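Aminopeptidase C (Lactobacillus rhamnosus, PDB 4K7C) probably removes amino acids from the N-terminal end of peptides, as a cysteine aminopeptidase of the papain-like C1 family. Local coordinates at residues A60-K65 with W71-L76; A75-R80 with K382-W387; G140-L145 with Q410-K415. One frame throughout, in Å; residues are numbered along the deposited sequence. Where two conformers were deposited one is given.

Contact 1: A60-K65 with W71-L76; sequences AVSNQK and WMFAAL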
# COMPACT_ATOMS: atom_id res chain seq x y z
N ALA A 60 25.07 11.85 6.18
CA ALA A 60 24.04 11.11 5.51
C ALA A 60 24.45 10.77 4.09
O ALA A 60 25.21 11.50 3.41
CB ALA A 60 22.69 11.86 5.54
N VAL A 61 23.95 9.60 3.63
CA VAL A 61 24.21 9.14 2.25
C VAL A 61 23.40 9.81 1.14
O VAL A 61 22.34 10.45 1.36
CB VAL A 61 24.05 7.59 2.14
CG1 VAL A 61 24.90 6.86 3.23
CG2 VAL A 61 22.60 7.17 2.32
N SER A 62 23.94 9.67 -0.07
CA SER A 62 23.28 10.12 -1.29
C SER A 62 22.61 8.87 -1.94
O SER A 62 22.75 7.72 -1.44
CB SER A 62 24.32 10.78 -2.24
OG SER A 62 25.43 9.94 -2.45
N ASN A 63 21.89 9.06 -3.03
CA ASN A 63 21.12 8.01 -3.68
C ASN A 63 21.07 8.26 -5.16
O ASN A 63 20.44 9.24 -5.63
CB ASN A 63 19.68 7.99 -3.13
CG ASN A 63 18.91 6.78 -3.62
OD1 ASN A 63 19.36 6.03 -4.47
ND2 ASN A 63 17.72 6.61 -3.08
N GLN A 64 21.74 7.40 -5.91
CA GLN A 64 21.81 7.44 -7.37
C GLN A 64 20.58 6.98 -8.11
O GLN A 64 20.43 7.21 -9.31
CB GLN A 64 23.05 6.64 -7.80
CG GLN A 64 22.85 5.12 -7.78
CD GLN A 64 24.14 4.40 -7.86
OE1 GLN A 64 25.04 4.60 -7.04
NE2 GLN A 64 24.29 3.65 -8.91
N LYS A 65 19.67 6.34 -7.38
CA LYS A 65 18.43 5.85 -7.96
C LYS A 65 18.68 4.89 -9.11
O LYS A 65 19.66 4.13 -9.05
CB LYS A 65 17.51 7.03 -8.25
CG LYS A 65 17.22 7.72 -6.93
CD LYS A 65 16.08 8.72 -7.04
CE LYS A 65 15.75 9.35 -5.68
NZ LYS A 65 14.76 10.47 -5.82
N TRP A 71 30.26 5.49 -9.57
CA TRP A 71 31.62 6.06 -9.63
C TRP A 71 31.63 7.57 -9.36
O TRP A 71 32.46 8.05 -8.64
CB TRP A 71 32.27 5.76 -10.96
CG TRP A 71 31.58 6.35 -12.20
CD1 TRP A 71 30.30 6.10 -12.66
CD2 TRP A 71 32.17 7.25 -13.14
NE1 TRP A 71 30.06 6.80 -13.80
CE2 TRP A 71 31.21 7.48 -14.15
CE3 TRP A 71 33.40 7.87 -13.23
CZ2 TRP A 71 31.46 8.30 -15.24
CZ3 TRP A 71 33.66 8.67 -14.35
CH2 TRP A 71 32.72 8.87 -15.31
N MSE A 72 30.63 8.26 -9.90
CA MSE A 72 30.45 9.71 -9.69
C MSE A 72 30.00 10.05 -8.29
O MSE A 72 30.52 10.93 -7.65
CB MSE A 72 29.41 10.30 -10.64
CG MSE A 72 29.58 10.01 -12.07
SE MSE A 72 28.07 10.88 -12.99
CE MSE A 72 28.86 10.19 -14.61
N PHE A 73 28.99 9.33 -7.81
CA PHE A 73 28.49 9.50 -6.46
C PHE A 73 29.60 9.29 -5.46
O PHE A 73 29.78 10.11 -4.53
CB PHE A 73 27.27 8.57 -6.15
CG PHE A 73 25.96 9.16 -6.64
CD1 PHE A 73 25.04 9.67 -5.73
CD2 PHE A 73 25.68 9.21 -7.95
CE1 PHE A 73 23.87 10.23 -6.15
CE2 PHE A 73 24.50 9.77 -8.41
CZ PHE A 73 23.61 10.33 -7.50
N ALA A 74 30.38 8.22 -5.67
CA ALA A 74 31.47 7.92 -4.76
C ALA A 74 32.58 8.98 -4.79
O ALA A 74 33.05 9.46 -3.75
CB ALA A 74 32.03 6.56 -5.03
N ALA A 75 32.96 9.40 -5.95
CA ALA A 75 33.99 10.47 -6.04
C ALA A 75 33.46 11.72 -5.39
O ALA A 75 34.16 12.37 -4.59
CB ALA A 75 34.39 10.73 -7.45
N LEU A 76 32.24 12.15 -5.79
CA LEU A 76 31.69 13.36 -5.22
C LEU A 76 31.48 13.24 -3.69
O LEU A 76 31.52 14.23 -2.96
CB LEU A 76 30.38 13.75 -5.93
CG LEU A 76 30.56 14.15 -7.42
CD1 LEU A 76 29.22 14.30 -8.17
CD2 LEU A 76 31.36 15.42 -7.58
O HOH W 1 27.36 11.99 -3.89

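Contact 2: A75-R80 with K382-W387; sequences ALNTMR and KVENSW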
# COMPACT_ATOMS: atom_id res chain seq x y z
N ALA A 75 32.96 9.40 -5.95
CA ALA A 75 33.99 10.47 -6.04
C ALA A 75 33.46 11.72 -5.39
O ALA A 75 34.16 12.37 -4.59
CB ALA A 75 34.39 10.73 -7.45
N LEU A 76 32.24 12.15 -5.79
CA LEU A 76 31.69 13.36 -5.22
C LEU A 76 31.48 13.24 -3.69
O LEU A 76 31.52 14.23 -2.96
CB LEU A 76 30.38 13.75 -5.93
CG LEU A 76 30.56 14.15 -7.42
CD1 LEU A 76 29.22 14.30 -8.17
CD2 LEU A 76 31.36 15.42 -7.58
N ASN A 77 31.29 12.02 -3.20
CA ASN A 77 31.21 11.80 -1.78
C ASN A 77 32.52 12.19 -1.10
O ASN A 77 32.52 12.90 -0.09
CB ASN A 77 30.88 10.33 -1.42
CG ASN A 77 29.39 10.00 -1.56
OD1 ASN A 77 28.53 10.88 -1.52
ND2 ASN A 77 29.08 8.67 -1.70
N THR A 78 33.62 11.77 -1.65
CA THR A 78 34.96 12.07 -1.08
C THR A 78 35.14 13.60 -1.01
O THR A 78 35.53 14.12 0.03
CB THR A 78 36.17 11.42 -1.77
OG1 THR A 78 36.35 11.83 -3.13
CG2 THR A 78 36.02 9.84 -1.70
N MSE A 79 34.71 14.28 -2.04
CA MSE A 79 34.89 15.79 -2.13
C MSE A 79 33.96 16.48 -1.17
O MSE A 79 34.36 17.34 -0.42
CB MSE A 79 34.56 16.14 -3.58
CG MSE A 79 35.65 15.72 -4.50
SE MSE A 79 35.20 16.13 -6.34
CE MSE A 79 36.63 15.04 -6.99
N ARG A 80 32.69 16.05 -1.14
CA ARG A 80 31.68 16.73 -0.30
C ARG A 80 31.92 16.50 1.17
O ARG A 80 31.52 17.34 1.98
CB ARG A 80 30.25 16.32 -0.65
CG ARG A 80 29.79 15.00 -0.03
CD ARG A 80 28.60 14.51 -0.82
NE ARG A 80 28.06 13.23 -0.34
CZ ARG A 80 27.10 13.10 0.55
NH1 ARG A 80 26.44 14.17 1.01
NH2 ARG A 80 26.71 11.87 0.90
N LYS A 382 34.16 0.01 6.94
CA LYS A 382 32.93 0.75 6.86
C LYS A 382 32.79 1.37 5.48
O LYS A 382 33.71 2.03 4.94
CB LYS A 382 32.84 1.83 7.93
CG LYS A 382 31.58 2.66 7.90
CD LYS A 382 31.51 3.69 9.03
CE LYS A 382 30.07 4.19 9.17
NZ LYS A 382 29.97 5.46 9.90
N VAL A 383 31.61 1.20 4.91
CA VAL A 383 31.40 1.50 3.49
C VAL A 383 30.23 2.46 3.28
O VAL A 383 29.07 2.15 3.64
CB VAL A 383 31.15 0.21 2.68
CG1 VAL A 383 30.82 0.48 1.19
CG2 VAL A 383 32.34 -0.61 2.79
N GLU A 384 30.52 3.60 2.71
CA GLU A 384 29.45 4.50 2.32
C GLU A 384 28.91 4.12 0.98
O GLU A 384 29.63 4.14 -0.04
CB GLU A 384 29.89 6.01 2.29
CG GLU A 384 28.73 6.92 1.81
CD GLU A 384 29.12 8.37 1.76
OE1 GLU A 384 30.34 8.63 1.86
OE2 GLU A 384 28.25 9.21 1.46
N ASN A 385 27.62 3.75 0.95
CA ASN A 385 26.97 3.41 -0.31
C ASN A 385 26.17 4.60 -0.79
O ASN A 385 26.13 5.59 -0.09
CB ASN A 385 26.10 2.14 -0.24
CG ASN A 385 26.00 1.39 -1.59
OD1 ASN A 385 26.36 1.87 -2.66
ND2 ASN A 385 25.50 0.16 -1.51
N SER A 386 25.65 4.52 -2.01
CA SER A 386 24.93 5.63 -2.70
C SER A 386 23.56 5.15 -3.18
O SER A 386 23.07 5.46 -4.29
CB SER A 386 25.76 6.19 -3.88
OG SER A 386 26.17 5.19 -4.81
N TRP A 387 22.93 4.31 -2.34
CA TRP A 387 21.61 3.75 -2.64
C TRP A 387 20.55 4.28 -1.71
O TRP A 387 19.46 3.66 -1.59
CB TRP A 387 21.65 2.20 -2.54
CG TRP A 387 22.48 1.56 -3.55
CD1 TRP A 387 23.02 2.12 -4.72
CD2 TRP A 387 22.93 0.16 -3.54
NE1 TRP A 387 23.74 1.16 -5.38
CE2 TRP A 387 23.74 -0.03 -4.67
CE3 TRP A 387 22.72 -0.91 -2.67
CZ2 TRP A 387 24.29 -1.27 -5.00
CZ3 TRP A 387 23.33 -2.17 -2.95
CH2 TRP A 387 24.13 -2.32 -4.09
O HOH W 2 29.89 6.02 -2.12
O HOH W 3 26.42 8.25 -0.46

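Contact 3: G140-L145 with Q410-K415; sequences GQWDML and QVVISK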
# COMPACT_ATOMS: atom_id res chain seq x y z
N GLY A 140 31.93 4.42 -14.98
CA GLY A 140 33.26 4.94 -15.24
C GLY A 140 34.31 4.52 -14.23
O GLY A 140 34.16 3.53 -13.48
N GLN A 141 35.44 5.22 -14.27
CA GLN A 141 36.54 5.00 -13.36
C GLN A 141 37.03 6.37 -12.85
O GLN A 141 36.71 7.42 -13.43
CB GLN A 141 37.65 4.20 -14.09
CG GLN A 141 37.16 2.94 -14.79
CD GLN A 141 38.24 1.91 -15.08
OE1 GLN A 141 39.37 2.02 -14.61
NE2 GLN A 141 37.88 0.88 -15.82
N TRP A 142 37.81 6.34 -11.76
CA TRP A 142 38.25 7.53 -11.04
C TRP A 142 38.91 8.57 -11.97
O TRP A 142 38.54 9.73 -11.94
CB TRP A 142 39.26 7.14 -9.94
CG TRP A 142 39.85 8.37 -9.34
CD1 TRP A 142 40.99 9.03 -9.75
CD2 TRP A 142 39.30 9.18 -8.29
NE1 TRP A 142 41.17 10.18 -9.03
CE2 TRP A 142 40.16 10.29 -8.11
CE3 TRP A 142 38.18 9.07 -7.46
CZ2 TRP A 142 39.92 11.28 -7.13
CZ3 TRP A 142 37.98 10.02 -6.47
CH2 TRP A 142 38.83 11.14 -6.33
N ASP A 143 39.79 8.14 -12.86
CA ASP A 143 40.55 9.09 -13.69
C ASP A 143 39.63 9.80 -14.69
O ASP A 143 39.88 10.95 -15.05
CB ASP A 143 41.68 8.37 -14.42
CG ASP A 143 42.75 7.78 -13.47
OD1 ASP A 143 43.12 8.40 -12.45
OD2 ASP A 143 43.21 6.64 -13.78
N MSE A 144 38.58 9.10 -15.12
CA MSE A 144 37.53 9.72 -15.95
C MSE A 144 36.70 10.73 -15.20
O MSE A 144 36.29 11.75 -15.75
CB MSE A 144 36.64 8.58 -16.50
CG MSE A 144 37.39 7.77 -17.53
SE MSE A 144 36.51 6.03 -17.87
CE MSE A 144 34.81 6.60 -18.65
N LEU A 145 36.47 10.55 -13.90
CA LEU A 145 35.74 11.57 -13.16
C LEU A 145 36.66 12.79 -12.98
O LEU A 145 36.23 13.95 -13.15
CB LEU A 145 35.34 10.98 -11.81
CG LEU A 145 34.33 11.73 -10.94
CD1 LEU A 145 35.00 12.85 -10.16
CD2 LEU A 145 33.17 12.19 -11.82
N GLN A 410 40.07 -2.02 -6.62
CA GLN A 410 40.65 -0.70 -6.80
C GLN A 410 40.43 0.20 -5.60
O GLN A 410 39.38 0.15 -4.98
CB GLN A 410 39.94 -0.02 -7.95
CG GLN A 410 40.06 -0.66 -9.29
CD GLN A 410 39.41 0.24 -10.30
OE1 GLN A 410 39.39 -0.02 -11.53
NE2 GLN A 410 38.82 1.30 -9.77
N VAL A 411 41.46 0.99 -5.28
CA VAL A 411 41.34 2.07 -4.30
C VAL A 411 42.08 3.29 -4.93
O VAL A 411 42.94 3.10 -5.79
CB VAL A 411 41.98 1.81 -2.92
CG1 VAL A 411 41.10 0.88 -2.09
CG2 VAL A 411 43.38 1.24 -3.04
N VAL A 412 41.61 4.48 -4.61
CA VAL A 412 42.27 5.69 -5.02
C VAL A 412 42.96 6.28 -3.80
O VAL A 412 42.34 6.63 -2.78
CB VAL A 412 41.32 6.68 -5.70
CG1 VAL A 412 42.02 7.97 -6.04
CG2 VAL A 412 40.72 6.10 -6.94
N ILE A 413 44.30 6.37 -3.89
CA ILE A 413 45.14 6.83 -2.79
C ILE A 413 45.93 8.13 -3.12
O ILE A 413 46.39 8.23 -4.26
CB ILE A 413 46.12 5.71 -2.41
CG1 ILE A 413 45.29 4.43 -1.95
CG2 ILE A 413 47.04 6.13 -1.33
CD1 ILE A 413 44.56 4.60 -0.67
N SER A 414 46.04 9.06 -2.16
CA SER A 414 46.92 10.24 -2.35
C SER A 414 48.35 9.77 -2.40
O SER A 414 48.80 9.00 -1.56
CB SER A 414 46.82 11.36 -1.33
OG SER A 414 45.53 11.65 -0.97
N LYS A 415 49.01 10.20 -3.46
CA LYS A 415 50.39 9.85 -3.79
C LYS A 415 51.37 10.03 -2.62
O LYS A 415 52.35 9.27 -2.49
CB LYS A 415 50.83 10.63 -5.04
CG LYS A 415 50.30 10.10 -6.36
CD LYS A 415 50.68 11.04 -7.52
CE LYS A 415 50.08 10.58 -8.76
NZ LYS A 415 50.32 11.52 -9.89

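Contact 1: A60-K65 with W71-L76
N63 OD1 accepts a bond from K65 N at 2.9 Å, and the Asx turn made this way shapes the backbone that runs past the F73 ring. The donor lies above the carbonyl plane of N63, 46° out of it. Within this bend Q64 turns its CB toward helix 70-87. The phenyl ring of F73 is the single helix side chain that meets the loop in this contact. Q64 CB sits over one face of the F73 ring, 3.6 Å from its centroid, in a CH-pi contact. The backbone touches the ring as well. Q64 CA comes to 3.4 Å from F73 CZ, and N63 C to 3.6 Å from F73 CE1. The ring reaches the loop because F73 CG is beside the backbone N and opposite the carbonyl carbon (chi1 -83°).

S62 comes in at the rim of the ring, near its plane, with OG 3.3 Å from F73 CD1. Water 1 also links the two, lying 3.2 Å from S62 OG and donating to F73 O at 3.1 Å. S62 was modelled in two conformers, so these OG contacts hold for one of them and are less certain.

Q64 CG stands between the backbone N and the carbonyl carbon (chi1 78°), and the chain then extends to an amide whose OE1 is bonded to S386 OG. The backbones of Q64 and S386 are bonded as well. The loop is thus fixed both to the helix and to the segment that follows strand 377-384. A glutamine here, just ahead of a long buried helix, matches the layout of papain-like peptidases. In that family such a glutamine lines the oxyanion hole, and the helix starts at the nucleophilic cysteine.

Contact 2: A75-R80 with K382-W387
N77 on helix 70-87 faces E384 at the end of strand 377-384, with their CA atoms 8.6 Å apart. The backbones do not bond to each other, and side chains and two waters bridge the distance. The arrangement fits the papain-like fold, where the long helix of one domain packs against the beta barrel of the other.

The carboxylate of E384 lies stacked on the amide of N77, their planes 13° apart. E384 CG is anti to the backbone N (chi1 178°), and the extended chain carries the carboxylate across to the helix. Although E384 OE2 is close to both N77 OD1 and ND2, neither makes a hydrogen bond with it. N77 ND2 instead donates to two waters. Water 2, at 2.8 Å from N77 ND2, passes a bond on to E384 O. Water 3, at 3.0 Å from N77 ND2, donates to E384 OE2 at 2.8 Å and to N385 O. The bridges tie the amide to both the side chain and the backbone of the strand end.

R80 approaches with an edge of its guanidinium. R80 NH2 forms a salt bridge with E384 OE2 at 3.1 Å, but the hydrogen bond in it is weak and bent, at 131°. NH2 also bonds to A60 O, and NH1 to F92 O. The other carboxylate oxygen, E384 OE1, is bonded to H81 NE2. With both oxygens engaged, the buried carboxylate has little freedom to turn, and the nearby arginine would be expected to favour its charged form. Just beyond, N385 OD1 bonds to H364 NE2, consistent with the histidine-asparagine pair of this family. R80 itself is steadied within the helix, because R80 NE donates to N77 OD1 at 2.7 Å.

Contact 3: G140-L145 with Q410-K415
W142 and V412 bury the most surface here, joining the first turn of helix 142-152 to strand 408-414. Their CA atoms are 7.5 Å apart. The pairing is consistent with the two-domain papain-like fold, in which helices of one domain meet the barrel strands of the other.

V412 presses both methyls on the indole of W142. V412 CG1 stands over the ring face, 3.6 Å from the centroid of the five-membered ring of W142 and 10° off its normal, a CH-pi contact. It is placed there with CG1 anti to the backbone N of V412 (chi1 177°). V412 CG2 lies nearer the root of the side chain, 3.4 Å from W142 CG. The indole also meets W316 edge to face, and W316 belongs to the neighbouring strand 315-319, so the indole touches residues of two adjacent strands. D143 OD1 lies at the ring edge, in its plane.

Next to this pair Q141 OE1 lies 3.7 Å from Q410 OE1, two acceptors with no hydrogen bond between them. Their chains cross at about a right angle, and the amide planes are 54° apart. Each has two modelled conformers, so their approach is doubtful in detail. The amide of Q141 has partners elsewhere: NE2 donates to M442 O near the C terminus, and OE1 has a weak bond to H293 NE2. At the base of the indole, V412 CG2 also touches W142 CB at 3.5 Å.

Overall arrangement
From the N terminus, contact 1 closes a short loop, bringing 60-65 back onto the start of helix 70-87. Contact 2 takes up the same helix where contact 1 leaves it, sharing A75 and L76, and reaches some 300 residues ahead to 382-387. Contact 3 opens at 140-145, inside that span, and ends at 410-415, beyond it, so contacts 2 and 3 cross. Contacts 1 and 2 adjoin, with centres about 5 Å apart. W71 packs on G140 and L145, and A75 on W142 and L145, linking helix 70-87 to helix 142-152. Together the three contacts tie two helices and the probable active-site loop to strands 377-384 and 408-414.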